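Local coordinates for protein probable zinc protease PqqL (Escherichia coli, PDB 6OFS) that probably cleaves peptide bonds as a zinc-dependent metalloendopeptidase of the M16 family in the bacterial periplasm, at residues A[631-636]-A[723-728]; A[641-646]-A[713-718]; A[736-741]-A[794-799]. All coordinates share one frame; numbering follows the deposited sequence.

Interaction 1: residues A[631-636]-A[723-728]; sequences EKFAQQ and VTVKEQ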
loop_
_atom_site.group_PDB
_atom_site.type_symbol
_atom_site.label_atom_id
_atom_site.label_comp_id
_atom_site.label_asym_id
_atom_site.label_seq_id
_atom_site.Cartn_x
_atom_site.Cartn_y
_atom_site.Cartn_z
ATOM N N GLU A 631 29.871 4.011 -19.354
ATOM C CA GLU A 631 28.413 4.201 -19.322
ATOM C C GLU A 631 28.038 5.612 -19.794
ATOM O O GLU A 631 27.157 5.768 -20.644
ATOM C CB GLU A 631 27.887 3.962 -17.902
ATOM C CG GLU A 631 26.373 3.998 -17.774
ATOM C CD GLU A 631 25.835 3.662 -16.399
ATOM O OE1 GLU A 631 24.936 4.392 -15.924
ATOM O OE2 GLU A 631 26.300 2.668 -15.796
ATOM N N LYS A 632 28.739 6.621 -19.250
ATOM C CA LYS A 632 28.589 8.043 -19.561
ATOM C C LYS A 632 28.824 8.273 -21.066
ATOM O O LYS A 632 28.027 8.948 -21.722
ATOM C CB LYS A 632 29.586 8.854 -18.697
ATOM C CG LYS A 632 29.418 10.363 -18.727
ATOM C CD LYS A 632 30.455 11.065 -17.862
ATOM C CE LYS A 632 30.455 12.556 -18.113
ATOM N NZ LYS A 632 31.414 13.271 -17.229
ATOM N N PHE A 633 29.881 7.655 -21.613
ATOM C CA PHE A 633 30.250 7.787 -23.020
ATOM C C PHE A 633 29.286 7.031 -23.972
ATOM O O PHE A 633 28.932 7.556 -25.037
ATOM C CB PHE A 633 31.707 7.385 -23.212
ATOM C CG PHE A 633 32.170 7.419 -24.645
ATOM C CD1 PHE A 633 32.398 8.629 -25.289
ATOM C CD2 PHE A 633 32.367 6.242 -25.355
ATOM C CE1 PHE A 633 32.820 8.659 -26.619
ATOM C CE2 PHE A 633 32.781 6.276 -26.687
ATOM C CZ PHE A 633 32.999 7.484 -27.308
ATOM N N ALA A 634 28.847 5.815 -23.564
ATOM C CA ALA A 634 27.880 4.985 -24.282
ATOM C C ALA A 634 26.546 5.721 -24.369
ATOM O O ALA A 634 25.840 5.579 -25.361
ATOM C CB ALA A 634 27.697 3.659 -23.566
ATOM N N GLN A 635 26.217 6.523 -23.342
ATOM C CA GLN A 635 25.008 7.344 -23.273
ATOM C C GLN A 635 25.147 8.530 -24.228
ATOM O O GLN A 635 24.174 8.898 -24.889
ATOM C CB GLN A 635 24.763 7.821 -21.822
ATOM C CG GLN A 635 23.618 8.821 -21.618
ATOM C CD GLN A 635 22.271 8.364 -22.147
ATOM O OE1 GLN A 635 21.893 7.181 -22.061
ATOM N NE2 GLN A 635 21.514 9.307 -22.700
ATOM N N GLN A 636 26.361 9.126 -24.298
ATOM C CA GLN A 636 26.646 10.269 -25.178
ATOM C C GLN A 636 26.533 9.812 -26.631
ATOM O O GLN A 636 25.980 10.529 -27.455
ATOM C CB GLN A 636 28.036 10.852 -24.885
ATOM C CG GLN A 636 28.172 12.308 -25.284
ATOM C CD GLN A 636 29.609 12.773 -25.365
ATOM O OE1 GLN A 636 30.294 12.953 -24.355
ATOM N NE2 GLN A 636 30.090 13.003 -26.575
ATOM N N VAL A 723 33.050 11.652 -32.867
ATOM C CA VAL A 723 33.290 12.218 -31.548
ATOM C C VAL A 723 34.497 11.586 -30.861
ATOM O O VAL A 723 34.740 10.386 -31.005
ATOM C CB VAL A 723 32.015 12.088 -30.678
ATOM C CG1 VAL A 723 32.087 12.971 -29.433
ATOM C CG2 VAL A 723 30.754 12.396 -31.483
ATOM N N THR A 724 35.249 12.415 -30.112
ATOM C CA THR A 724 36.393 12.026 -29.286
ATOM C C THR A 724 36.183 12.633 -27.913
ATOM O O THR A 724 35.958 13.838 -27.795
ATOM C CB THR A 724 37.750 12.439 -29.887
ATOM O OG1 THR A 724 37.767 13.849 -30.099
ATOM C CG2 THR A 724 38.112 11.669 -31.163
ATOM N N VAL A 725 36.215 11.797 -26.881
ATOM C CA VAL A 725 36.025 12.223 -25.489
ATOM C C VAL A 725 37.253 11.815 -24.669
ATOM O O VAL A 725 37.598 10.638 -24.633
ATOM C CB VAL A 725 34.700 11.650 -24.895
ATOM C CG1 VAL A 725 34.575 11.948 -23.408
ATOM C CG2 VAL A 725 33.480 12.172 -25.642
ATOM N N LYS A 726 37.925 12.788 -24.045
ATOM C CA LYS A 726 39.061 12.530 -23.162
ATOM C C LYS A 726 38.514 12.598 -21.734
ATOM O O LYS A 726 38.549 13.654 -21.094
ATOM C CB LYS A 726 40.200 13.531 -23.380
ATOM C CG LYS A 726 40.968 13.339 -24.670
ATOM C CD LYS A 726 41.830 14.559 -25.018
ATOM C CE LYS A 726 41.070 15.872 -25.181
ATOM N NZ LYS A 726 40.006 15.809 -26.224
ATOM N N GLU A 727 37.922 11.486 -21.274
ATOM C CA GLU A 727 37.319 11.401 -19.945
ATOM C C GLU A 727 37.979 10.335 -19.073
ATOM O O GLU A 727 38.105 10.548 -17.865
ATOM C CB GLU A 727 35.793 11.190 -20.035
ATOM C CG GLU A 727 34.987 11.889 -18.939
ATOM C CD GLU A 727 34.894 11.243 -17.560
ATOM O OE1 GLU A 727 35.339 10.084 -17.397
ATOM O OE2 GLU A 727 34.355 11.900 -16.639
ATOM N N GLN A 728 38.405 9.204 -19.674
ATOM C CA GLN A 728 39.045 8.096 -18.952
ATOM C C GLN A 728 40.267 8.498 -18.129
ATOM O O GLN A 728 41.015 9.397 -18.510
ATOM C CB GLN A 728 39.455 6.938 -19.899
ATOM C CG GLN A 728 38.374 5.893 -20.200
ATOM C CD GLN A 728 37.764 5.122 -19.036
ATOM O OE1 GLN A 728 38.176 5.210 -17.866
ATOM N NE2 GLN A 728 36.747 4.333 -19.349
#
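Lys-632 NZ is gripped by two carboxylates, one of them across this contact: Glu-727 OE2, at 3.3 Å from NZ, forms a salt bridge whose hydrogen bond is weak, while the other partner is Asp-626 OD1, just before helix 629-641. The lysine chain is fully extended, and it meets the glutamate at about a right angle; the bend of Glu-727 at chi2 (-80°) turns its carboxylate aside to the ammonium. Two acids around one ammonium would probably keep it charged.

Beside this polar pair the contact turns apolar. Phe-633 has its ring thrown anti to the backbone N (chi1 177°), and the edge of that ring, through CE1, lies 3.7 Å from Val-725 CG2, the methyl near the ring plane. The same methyl is met by the amide of Gln-636, whose OE1 is 3.5 Å from Val-725 CG2. Gln-636 NE2 stands 3.5 Å from Val-723 CG1, so the amide rests on both valines without bonding to them.

The short segments run nearly antiparallel, at 154°, with axes 10.1 Å apart. Helix 629-641 packs along strand 721-728, an outermost strand of a five-stranded mixed sheet; this strand is hydrogen-bonded to the parallel strand 896-904, where Leu-902 touches both Phe-633 and Val-725.

Interaction 2: residues A[641-646]-A[713-718]; sequences RYADDR and PLTRAT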
loop_
_atom_site.group_PDB
_atom_site.type_symbol
_atom_site.label_atom_id
_atom_site.label_comp_id
_atom_site.label_asym_id
_atom_site.label_seq_id
_atom_site.Cartn_x
_atom_site.Cartn_y
_atom_site.Cartn_z
ATOM N N ARG A 641 23.923 9.019 -32.222
ATOM C CA ARG A 641 23.292 8.180 -33.243
ATOM C C ARG A 641 21.837 8.612 -33.550
ATOM O O ARG A 641 21.356 8.394 -34.665
ATOM C CB ARG A 641 23.234 6.745 -32.738
ATOM C CG ARG A 641 24.496 5.940 -32.938
ATOM C CD ARG A 641 24.181 4.474 -32.737
ATOM N NE ARG A 641 24.039 4.144 -31.322
ATOM C CZ ARG A 641 23.298 3.142 -30.861
ATOM N NH1 ARG A 641 22.617 2.365 -31.702
ATOM N NH2 ARG A 641 23.226 2.910 -29.553
ATOM N N TYR A 642 21.123 9.150 -32.542
ATOM C CA TYR A 642 19.738 9.576 -32.697
ATOM C C TYR A 642 19.568 11.067 -32.443
ATOM O O TYR A 642 20.404 11.699 -31.793
ATOM C CB TYR A 642 18.786 8.756 -31.794
ATOM C CG TYR A 642 18.884 7.255 -31.971
ATOM C CD1 TYR A 642 18.262 6.618 -33.040
ATOM C CD2 TYR A 642 19.610 6.472 -31.072
ATOM C CE1 TYR A 642 18.343 5.234 -33.202
ATOM C CE2 TYR A 642 19.707 5.091 -31.230
ATOM C CZ TYR A 642 19.068 4.476 -32.295
ATOM O OH TYR A 642 19.140 3.116 -32.445
ATOM N N ALA A 643 18.488 11.628 -32.991
ATOM C CA ALA A 643 18.088 13.017 -32.834
ATOM C C ALA A 643 16.656 12.925 -32.283
ATOM O O ALA A 643 15.671 13.170 -32.991
ATOM C CB ALA A 643 18.134 13.727 -34.181
ATOM N N ASP A 644 16.557 12.457 -31.027
ATOM C CA ASP A 644 15.290 12.218 -30.329
ATOM C C ASP A 644 15.408 12.666 -28.875
ATOM O O ASP A 644 16.385 12.321 -28.205
ATOM C CB ASP A 644 14.943 10.711 -30.388
ATOM C CG ASP A 644 13.462 10.377 -30.440
ATOM O OD1 ASP A 644 12.753 10.654 -29.444
ATOM O OD2 ASP A 644 13.017 9.807 -31.460
ATOM N N ASP A 645 14.407 13.409 -28.380
ATOM C CA ASP A 645 14.367 13.887 -26.997
ATOM C C ASP A 645 14.355 12.732 -25.998
ATOM O O ASP A 645 14.852 12.883 -24.883
ATOM C CB ASP A 645 13.136 14.789 -26.766
ATOM C CG ASP A 645 13.362 16.274 -27.032
ATOM O OD1 ASP A 645 14.396 16.818 -26.558
ATOM O OD2 ASP A 645 12.495 16.901 -27.688
ATOM N N ARG A 646 13.805 11.580 -26.413
ATOM C CA ARG A 646 13.655 10.371 -25.611
ATOM C C ARG A 646 14.976 9.688 -25.176
ATOM O O ARG A 646 14.973 8.933 -24.197
ATOM C CB ARG A 646 12.758 9.377 -26.350
ATOM C CG ARG A 646 11.286 9.779 -26.398
ATOM C CD ARG A 646 10.468 8.760 -27.162
ATOM N NE ARG A 646 10.791 8.798 -28.588
ATOM C CZ ARG A 646 10.328 7.950 -29.498
ATOM N NH1 ARG A 646 9.499 6.973 -29.145
ATOM N NH2 ARG A 646 10.681 8.078 -30.769
ATOM N N PRO A 713 9.595 4.517 -33.608
ATOM C CA PRO A 713 11.021 4.202 -33.397
ATOM C C PRO A 713 11.778 5.504 -33.202
ATOM O O PRO A 713 11.303 6.562 -33.644
ATOM C CB PRO A 713 11.450 3.502 -34.696
ATOM C CG PRO A 713 10.195 3.308 -35.502
ATOM C CD PRO A 713 9.188 4.288 -35.012
ATOM N N LEU A 714 12.941 5.442 -32.534
ATOM C CA LEU A 714 13.762 6.636 -32.322
ATOM C C LEU A 714 14.133 7.267 -33.669
ATOM O O LEU A 714 14.400 6.551 -34.634
ATOM C CB LEU A 714 15.039 6.307 -31.531
ATOM C CG LEU A 714 14.877 5.771 -30.112
ATOM C CD1 LEU A 714 16.186 5.200 -29.612
ATOM C CD2 LEU A 714 14.350 6.837 -29.154
ATOM N N THR A 715 14.077 8.602 -33.739
ATOM C CA THR A 715 14.440 9.364 -34.934
ATOM C C THR A 715 15.947 9.243 -35.041
ATOM O O THR A 715 16.652 9.608 -34.106
ATOM C CB THR A 715 13.985 10.843 -34.784
ATOM O OG1 THR A 715 12.560 10.892 -34.726
ATOM C CG2 THR A 715 14.499 11.751 -35.913
ATOM N N ARG A 716 16.435 8.690 -36.149
ATOM C CA ARG A 716 17.872 8.528 -36.383
ATOM C C ARG A 716 18.479 9.855 -36.804
ATOM O O ARG A 716 17.803 10.629 -37.486
ATOM C CB ARG A 716 18.116 7.462 -37.450
ATOM C CG ARG A 716 18.049 6.039 -36.908
ATOM C CD ARG A 716 16.664 5.450 -36.971
ATOM N NE ARG A 716 16.693 4.005 -36.764
ATOM C CZ ARG A 716 16.124 3.373 -35.743
ATOM N NH1 ARG A 716 15.463 4.055 -34.817
ATOM N NH2 ARG A 716 16.200 2.051 -35.648
ATOM N N ALA A 717 19.721 10.148 -36.358
ATOM C CA ALA A 717 20.456 11.373 -36.714
ATOM C C ALA A 717 20.752 11.343 -38.217
ATOM O O ALA A 717 21.223 10.338 -38.743
ATOM C CB ALA A 717 21.751 11.475 -35.922
ATOM N N THR A 718 20.393 12.422 -38.903
ATOM C CA THR A 718 20.536 12.594 -40.349
ATOM C C THR A 718 22.001 12.834 -40.745
ATOM O O THR A 718 22.370 12.515 -41.866
ATOM C CB THR A 718 19.533 13.675 -40.865
ATOM O OG1 THR A 718 19.819 14.028 -42.220
ATOM C CG2 THR A 718 19.491 14.938 -39.994
#
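Tyr-642 and Leu-714 form the tightly packed part of this contact. Leu-714 CD1 sits over the centre of the tyrosine ring, 3.8 Å from the centroid, as a CH-pi contact, and the two side chains cross at about a right angle. At the ring edge, near its plane, lies Thr-715 O. Arg-716 runs alongside the ring, pointing the same way, with NH1 3.5 Å from Tyr-642 CE1 and the guanidinium plane turned 66° from that of the ring. The bend of Arg-716 at chi2 (90°) brings NH1 back to Leu-714 O, 2.7 Å away.

Backbone bonds pin the two loops together round a single bridge of Tyr-642 with Arg-716: Ala-717 N to Arg-641 O and Ala-643 N to Thr-715 O, both 2.9 Å. Further along, Asp-644 OD2 takes Thr-715 N at 2.8 Å on its anti lone pair, nearly straight, and also accepts Arg-646 NH2. Arg-646 grips the carboxylate side-on, NE to OD1 and NH2 to OD2, a two-point hold that limits the rotation of the Asp-644 carboxylate.

The looser side is the exposed one: although their backbones are bonded, the methyls of Ala-643 (CB) and Thr-715 (CG2) stay 4.5 Å apart, and the bond from Thr-715 OG1 to Asp-644 OD2 is weak. The contact joins the loop after helix 629-641 to an M16 inactive-domain loop leading into edge strand 721-728 of the five-stranded mixed sheet. Asp-787 and Asp-792, at the facing ends of strands 779-787 and 792-801, hold Arg-716 by salt bridges.

Interaction 3: residues A[736-741]-A[794-799]; sequences SQWKRY and SHLLAF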
loop_
_atom_site.group_PDB
_atom_site.type_symbol
_atom_site.label_atom_id
_atom_site.label_comp_id
_atom_site.label_asym_id
_atom_site.label_seq_id
_atom_site.Cartn_x
_atom_site.Cartn_y
_atom_site.Cartn_z
ATOM N N SER A 736 34.192 2.890 -30.767
ATOM C CA SER A 736 32.912 2.379 -31.252
ATOM C C SER A 736 32.564 2.994 -32.613
ATOM O O SER A 736 32.627 4.220 -32.772
ATOM C CB SER A 736 31.798 2.663 -30.247
ATOM O OG SER A 736 32.082 2.055 -29.001
ATOM N N GLN A 737 32.210 2.143 -33.593
ATOM C CA GLN A 737 31.795 2.604 -34.919
ATOM C C GLN A 737 30.488 1.929 -35.309
ATOM O O GLN A 737 30.386 0.703 -35.302
ATOM C CB GLN A 737 32.888 2.383 -35.980
ATOM C CG GLN A 737 32.514 2.935 -37.363
ATOM C CD GLN A 737 33.539 2.611 -38.418
ATOM O OE1 GLN A 737 34.393 3.439 -38.764
ATOM N NE2 GLN A 737 33.476 1.393 -38.955
ATOM N N TRP A 738 29.477 2.740 -35.583
ATOM C CA TRP A 738 28.155 2.292 -36.010
ATOM C C TRP A 738 27.962 2.688 -37.447
ATOM O O TRP A 738 28.201 3.833 -37.819
ATOM C CB TRP A 738 27.040 2.940 -35.187
ATOM C CG TRP A 738 26.768 2.300 -33.862
ATOM C CD1 TRP A 738 25.848 1.326 -33.596
ATOM C CD2 TRP A 738 27.289 2.721 -32.599
ATOM N NE1 TRP A 738 25.790 1.089 -32.243
ATOM C CE2 TRP A 738 26.667 1.932 -31.605
ATOM C CE3 TRP A 738 28.207 3.710 -32.203
ATOM C CZ2 TRP A 738 26.986 2.054 -30.243
ATOM C CZ3 TRP A 738 28.508 3.843 -30.853
ATOM C CH2 TRP A 738 27.907 3.018 -29.891
ATOM N N LYS A 739 27.534 1.736 -38.250
ATOM C CA LYS A 739 27.233 1.922 -39.656
ATOM C C LYS A 739 25.763 1.576 -39.771
ATOM O O LYS A 739 25.342 0.543 -39.247
ATOM C CB LYS A 739 28.122 1.021 -40.520
ATOM C CG LYS A 739 29.462 1.664 -40.808
ATOM C CD LYS A 739 30.376 0.783 -41.661
ATOM C CE LYS A 739 31.741 1.394 -41.910
ATOM N NZ LYS A 739 31.679 2.635 -42.736
ATOM N N ARG A 740 24.969 2.492 -40.343
ATOM C CA ARG A 740 23.523 2.332 -40.506
ATOM C C ARG A 740 23.181 2.146 -41.964
ATOM O O ARG A 740 23.670 2.883 -42.823
ATOM C CB ARG A 740 22.759 3.513 -39.909
ATOM C CG ARG A 740 21.654 3.078 -38.961
ATOM C CD ARG A 740 20.747 4.224 -38.601
ATOM N NE ARG A 740 19.817 4.512 -39.693
ATOM C CZ ARG A 740 19.783 5.651 -40.377
ATOM N NH1 ARG A 740 20.609 6.645 -40.068
ATOM N NH2 ARG A 740 18.908 5.814 -41.358
ATOM N N TYR A 741 22.367 1.130 -42.238
ATOM C CA TYR A 741 21.962 0.736 -43.580
ATOM C C TYR A 741 20.437 0.732 -43.666
ATOM O O TYR A 741 19.796 0.189 -42.773
ATOM C CB TYR A 741 22.509 -0.678 -43.876
ATOM C CG TYR A 741 24.015 -0.809 -43.749
ATOM C CD1 TYR A 741 24.606 -1.203 -42.546
ATOM C CD2 TYR A 741 24.851 -0.561 -44.836
ATOM C CE1 TYR A 741 25.994 -1.328 -42.427
ATOM C CE2 TYR A 741 26.236 -0.677 -44.727
ATOM C CZ TYR A 741 26.805 -1.054 -43.520
ATOM O OH TYR A 741 28.169 -1.187 -43.436
ATOM N N SER A 794 21.863 -2.086 -38.445
ATOM C CA SER A 794 22.976 -1.395 -37.815
ATOM C C SER A 794 24.125 -2.365 -37.602
ATOM O O SER A 794 23.913 -3.541 -37.285
ATOM C CB SER A 794 22.553 -0.758 -36.496
ATOM O OG SER A 794 23.284 0.432 -36.255
ATOM N N HIS A 795 25.340 -1.881 -37.828
ATOM C CA HIS A 795 26.510 -2.695 -37.634
ATOM C C HIS A 795 27.421 -1.990 -36.698
ATOM O O HIS A 795 27.968 -0.935 -37.027
ATOM C CB HIS A 795 27.224 -3.025 -38.952
ATOM C CG HIS A 795 28.466 -3.832 -38.731
ATOM N ND1 HIS A 795 29.711 -3.229 -38.655
ATOM C CD2 HIS A 795 28.604 -5.157 -38.479
ATOM C CE1 HIS A 795 30.567 -4.208 -38.399
ATOM N NE2 HIS A 795 29.947 -5.385 -38.287
ATOM N N LEU A 796 27.591 -2.571 -35.516
ATOM C CA LEU A 796 28.504 -2.012 -34.543
ATOM C C LEU A 796 29.817 -2.768 -34.590
ATOM O O LEU A 796 29.833 -3.996 -34.579
ATOM C CB LEU A 796 27.897 -1.986 -33.121
ATOM C CG LEU A 796 28.850 -1.652 -31.943
ATOM C CD1 LEU A 796 29.483 -0.254 -32.085
ATOM C CD2 LEU A 796 28.132 -1.771 -30.623
ATOM N N LEU A 797 30.907 -2.006 -34.677
ATOM C CA LEU A 797 32.289 -2.475 -34.618
ATOM C C LEU A 797 32.892 -1.847 -33.349
ATOM O O LEU A 797 33.016 -0.617 -33.256
ATOM C CB LEU A 797 33.073 -2.064 -35.883
ATOM C CG LEU A 797 34.618 -2.064 -35.774
ATOM C CD1 LEU A 797 35.210 -3.477 -35.890
ATOM C CD2 LEU A 797 35.232 -1.127 -36.790
ATOM N N ALA A 798 33.178 -2.670 -32.349
ATOM C CA ALA A 798 33.743 -2.156 -31.100
ATOM C C ALA A 798 35.115 -2.756 -30.797
ATOM O O ALA A 798 35.361 -3.907 -31.123
ATOM C CB ALA A 798 32.791 -2.399 -29.940
ATOM N N PHE A 799 36.015 -1.970 -30.205
ATOM C CA PHE A 799 37.321 -2.462 -29.786
ATOM C C PHE A 799 37.923 -1.572 -28.722
ATOM O O PHE A 799 37.567 -0.399 -28.619
ATOM C CB PHE A 799 38.298 -2.731 -30.965
ATOM C CG PHE A 799 38.803 -1.542 -31.750
ATOM C CD1 PHE A 799 39.978 -0.891 -31.381
ATOM C CD2 PHE A 799 38.134 -1.104 -32.888
ATOM C CE1 PHE A 799 40.443 0.209 -32.106
ATOM C CE2 PHE A 799 38.607 -0.006 -33.618
ATOM C CZ PHE A 799 39.753 0.647 -33.217
#
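Gln-737 and Leu-797 face each other as a hydrogen-bonded antiparallel pair, bound both ways through their backbones: Gln-737 N to Leu-797 O at 2.9 Å and Leu-797 N to Gln-737 O at 2.8 Å. Gln-737, like Ser-794, His-795 and Leu-796, loses much of its surface here. Its side chain, extended with CG anti to the backbone N (chi1 -176°), lays NE2 3.8 Å from Leu-797 CD2 and then gives NE2 to Asn-814 of helix 806-823.

These are neighbouring strands of the five-stranded mixed sheet of an M16 domain, and helix 806-823 packs on the face bearing Gln-737, His-795 and Leu-797: Met-817 touches all three.

On the other face, Leu-796 lies beside Trp-738, both pointing the same way. Leu-796 CD1 stands over the indole, 3.8 Å from the centroid of the five-membered ring, a CH-pi contact only 18° off the normal. A serine in place of Trp-738 would probably leave this leucine methyl without its aromatic partner and Arg-641 without its cation-pi mate.

Ser-794 reaches the same indole from its edge, OG lying 3.8 Å from Trp-738 CD1. His-795 is bonded through its backbone to Lys-739 in both directions; its imidazole NE2 pairs with Ser-782, and its CB meets the edge of the Tyr-741 ring at CE1, 4.1 Å away.

How the interactions relate
All three contacts lie on one side of the chain's centre, their own centres about 16 to 18 Å apart, and far from the zinc site. Along the chain, interaction 2 falls between the two halves of interaction 1: helix 629-641 runs from one into the other, and the loop 713-718 leads straight to strand 721-728. Interaction 3 follows, in strands 733-742 and 792-801. Interactions 1 and 3 share a five-stranded sheet, in which strand 896-904 separates strands 721-728 and 733-742. Interactions 2 and 3 touch directly, Arg-641 NE packing 3.4 Å from Trp-738 CE2. Together they join helix 629-641 and its following loop to this sheet.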